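Local coordinates for protein mRNA transport regulator MTR2 (PDB 1Q42) that affects the transport of mRNA from the nucleus to the cytoplasm and interacts with the export factor Mex67, at residues L37-L43 with L100-L105. Numbering follows the deposited sequence.
Sequences LASLDLL and LSSHQL
The imidazole of H103 takes L37 over one face and the D41 carboxylate at its edge. L37 CD2 lies 4.1 Å from the centroid of the H103 ring, a CH-pi contact displaced toward the rim on the CG–CD2 side, while L40 CD1 approaches H103 CE1 obliquely. The carboxylate of D41 is nearly coplanar with the ring, the planes 17° apart, and H103 ND1 gives its hydrogen to D41 OD1 over 2.8 Å, on the syn side of that oxygen. S101 OG donates to the same D41 OD1 from the anti side at 2.7 Å, so two donors grip one oxygen. D41 OD2 receives the backbone N of H103 at 2.9 Å in an almost straight bond (179°). Aspartate suits this first non-helical position: its short side chain, with CG anti to the carbonyl carbon (chi1 -68°), sets both oxygens against the strand. Histidine, bonded at ND1 to D41 and at NE2 to Y188 OH, is fixed in rotation and offers L37 a flat face. Leucines supply the apolar remainder: L37 CD1 reaches L105 CB, and L43 CD1 meets L100 CD2 at 3.7 Å. A water donates to both D41 O and S101 O, bridging the backbones. R136 bonds to S101 OG and L40 O, and W95 of helix 87-96 also bonds to L40 O. The contact thus joins the C-terminal end of helix 29-40 to the start of strand 101-113, an outermost strand of the curved NTF2-fold sheet, which pairs antiparallel with strand 118-129.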
ATOM      1  N   LEU A  37       3.536  -1.889   3.899  1.00 19.67           N
ATOM      2  CA  LEU A  37       4.244  -0.752   3.313  1.00 19.57           C
ATOM      3  C   LEU A  37       5.306  -1.169   2.299  1.00 20.48           C
ATOM      4  O   LEU A  37       5.471  -0.517   1.273  1.00 19.88           O
ATOM      5  CB  LEU A  37       4.871   0.112   4.417  1.00 19.41           C
ATOM      6  CG  LEU A  37       3.842   0.792   5.332  1.00 19.63           C
ATOM      7  CD1 LEU A  37       4.508   1.551   6.474  1.00 20.71           C
ATOM      8  CD2 LEU A  37       2.888   1.711   4.546  1.00 19.47           C
ATOM      9  N   ALA A  38       6.042  -2.244   2.573  1.00 21.57           N
ATOM     10  CA  ALA A  38       7.033  -2.750   1.602  1.00 22.94           C
ATOM     11  C   ALA A  38       6.402  -3.104   0.258  1.00 22.40           C
ATOM     12  O   ALA A  38       7.002  -2.889  -0.812  1.00 22.90           O
ATOM     13  CB  ALA A  38       7.815  -3.963   2.184  1.00 23.77           C
ATOM     14  N   SER A  39       5.182  -3.617   0.317  1.00 22.24           N
ATOM     15  CA  SER A  39       4.424  -3.971  -0.866  1.00 22.19           C
ATOM     16  C   SER A  39       4.036  -2.728  -1.689  1.00 21.57           C
ATOM     17  O   SER A  39       3.925  -2.817  -2.911  1.00 22.58           O
ATOM     18  CB  SER A  39       3.206  -4.840  -0.512  1.00 22.77           C
ATOM     19  OG  SER A  39       2.032  -4.111  -0.162  1.00 22.63           O
ATOM     20  N   LEU A  40       3.873  -1.573  -1.040  1.00 18.84           N
ATOM     21  CA  LEU A  40       3.652  -0.337  -1.779  1.00 18.46           C
ATOM     22  C   LEU A  40       4.956   0.207  -2.350  1.00 18.81           C
ATOM     23  O   LEU A  40       4.942   0.896  -3.353  1.00 19.24           O
ATOM     24  CB  LEU A  40       3.001   0.740  -0.905  1.00 17.70           C
ATOM     25  CG  LEU A  40       1.650   0.437  -0.281  1.00 16.41           C
ATOM     26  CD1 LEU A  40       1.198   1.637   0.539  1.00 16.16           C
ATOM     27  CD2 LEU A  40       0.620   0.034  -1.338  1.00 17.54           C
ATOM     28  N   ASP A  41       6.069  -0.119  -1.702  1.00 19.93           N
ATOM     29  CA  ASP A  41       7.380   0.423  -2.029  1.00 20.52           C
ATOM     30  C   ASP A  41       8.189  -0.510  -2.943  1.00 22.19           C
ATOM     31  O   ASP A  41       9.365  -0.266  -3.186  1.00 22.24           O
ATOM     32  CB  ASP A  41       8.182   0.628  -0.746  1.00 20.79           C
ATOM     33  CG  ASP A  41       7.625   1.716   0.129  1.00 20.66           C
ATOM     34  OD1 ASP A  41       6.743   2.504  -0.326  1.00 16.89           O
ATOM     35  OD2 ASP A  41       8.022   1.824   1.301  1.00 18.39           O
ATOM     36  N   LEU A  42       7.549  -1.555  -3.439  1.00 23.42           N
ATOM     37  CA  LEU A  42       8.234  -2.609  -4.191  1.00 25.50           C
ATOM     38  C   LEU A  42       9.010  -2.083  -5.395  1.00 26.51           C
ATOM     39  O   LEU A  42       8.465  -1.373  -6.248  1.00 25.83           O
ATOM     40  CB  LEU A  42       7.207  -3.662  -4.639  1.00 26.10           C
ATOM     41  CG  LEU A  42       7.743  -5.012  -5.121  1.00 27.91           C
ATOM     42  CD1 LEU A  42       8.429  -5.756  -3.981  1.00 31.41           C
ATOM     43  CD2 LEU A  42       6.620  -5.857  -5.685  1.00 28.59           C
ATOM     44  N   LEU A  43      10.297  -2.436  -5.452  1.00 28.84           N
ATOM     45  CA  LEU A  43      11.142  -2.095  -6.584  1.00 30.26           C
ATOM     46  C   LEU A  43      10.894  -3.130  -7.681  1.00 31.52           C
ATOM     47  O   LEU A  43      10.821  -4.328  -7.409  1.00 31.91           O
ATOM     48  CB  LEU A  43      12.612  -2.098  -6.158  1.00 31.44           C
ATOM     49  CG  LEU A  43      13.688  -1.749  -7.186  1.00 33.33           C
ATOM     50  CD1 LEU A  43      13.720  -0.262  -7.513  1.00 34.17           C
ATOM     51  CD2 LEU A  43      15.029  -2.218  -6.643  1.00 35.71           C
ATOM     52  N   LEU A 100       8.286   5.587  -7.662  1.00 21.50           N
ATOM     53  CA  LEU A 100       8.646   4.671  -6.600  1.00 21.49           C
ATOM     54  C   LEU A 100       8.573   5.412  -5.270  1.00 21.06           C
ATOM     55  O   LEU A 100       8.973   6.555  -5.189  1.00 21.39           O
ATOM     56  CB  LEU A 100      10.070   4.158  -6.799  1.00 22.36           C
ATOM     57  CG  LEU A 100      10.561   3.094  -5.816  1.00 23.55           C
ATOM     58  CD1 LEU A 100       9.663   1.865  -5.866  1.00 25.02           C
ATOM     59  CD2 LEU A 100      12.008   2.740  -6.119  1.00 25.25           C
ATOM     60  N   SER A 101       8.082   4.727  -4.249  1.00 19.98           N
ATOM     61  CA  SER A 101       7.877   5.293  -2.930  1.00 19.64           C
ATOM     62  C   SER A 101       8.765   4.642  -1.869  1.00 20.18           C
ATOM     63  O   SER A 101       9.235   3.501  -2.012  1.00 18.98           O
ATOM     64  CB  SER A 101       6.407   5.139  -2.537  1.00 19.78           C
ATOM     65  OG  SER A 101       5.987   3.778  -2.606  1.00 18.28           O
ATOM     66  N   SER A 102       8.964   5.374  -0.779  1.00 20.10           N
ATOM     67  CA  SER A 102       9.661   4.863   0.398  1.00 20.32           C
ATOM     68  C   SER A 102       8.954   5.389   1.658  1.00 19.50           C
ATOM     69  O   SER A 102       9.047   6.577   1.986  1.00 19.89           O
ATOM     70  CB  SER A 102      11.114   5.295   0.371  1.00 21.21           C
ATOM     71  OG  SER A 102      11.797   4.905   1.558  1.00 23.49           O
ATOM     72  N   HIS A 103       8.206   4.509   2.315  1.00 19.08           N
ATOM     73  CA  HIS A 103       7.458   4.810   3.543  1.00 19.00           C
ATOM     74  C   HIS A 103       8.303   4.448   4.764  1.00 20.30           C
ATOM     75  O   HIS A 103       9.037   3.447   4.758  1.00 21.20           O
ATOM     76  CB  HIS A 103       6.185   3.953   3.647  1.00 18.24           C
ATOM     77  CG  HIS A 103       5.077   4.324   2.703  1.00 17.89           C
ATOM     78  ND1 HIS A 103       5.010   3.864   1.401  1.00 15.83           N
ATOM     79  CD2 HIS A 103       3.966   5.077   2.894  1.00 18.28           C
ATOM     80  CE1 HIS A 103       3.908   4.331   0.831  1.00 18.99           C
ATOM     81  NE2 HIS A 103       3.249   5.057   1.721  1.00 17.84           N
ATOM     82  N   GLN A 104       8.201   5.258   5.812  1.00 20.06           N
ATOM     83  CA  GLN A 104       8.785   4.962   7.106  1.00 20.89           C
ATOM     84  C   GLN A 104       7.642   4.996   8.125  1.00 20.04           C
ATOM     85  O   GLN A 104       7.005   6.027   8.316  1.00 19.04           O
ATOM     86  CB  GLN A 104       9.856   6.010   7.444  1.00 22.18           C
ATOM     87  CG  GLN A 104      10.576   5.794   8.751  1.00 26.02           C
ATOM     88  CD  GLN A 104      11.566   6.907   9.068  1.00 30.34           C
ATOM     89  OE1 GLN A 104      12.170   7.486   8.164  1.00 32.76           O
ATOM     90  NE2 GLN A 104      11.728   7.209  10.355  1.00 33.72           N
ATOM     91  N   LEU A 105       7.355   3.848   8.728  1.00 18.76           N
ATOM     92  CA  LEU A 105       6.319   3.761   9.756  1.00 18.91           C
ATOM     93  C   LEU A 105       6.772   4.558  10.974  1.00 19.03           C
ATOM     94  O   LEU A 105       7.920   4.409  11.406  1.00 19.52           O
ATOM     95  CB  LEU A 105       6.080   2.296  10.112  1.00 18.63           C
ATOM     96  CG  LEU A 105       5.058   1.963  11.209  1.00 19.85           C
ATOM     97  CD1 LEU A 105       3.672   2.309  10.777  1.00 20.36           C
ATOM     98  CD2 LEU A 105       5.118   0.460  11.591  1.00 21.14           C
TER
HETATM   99  O   HOH W   1      11.311   1.732  -2.398  1.00 28.48           O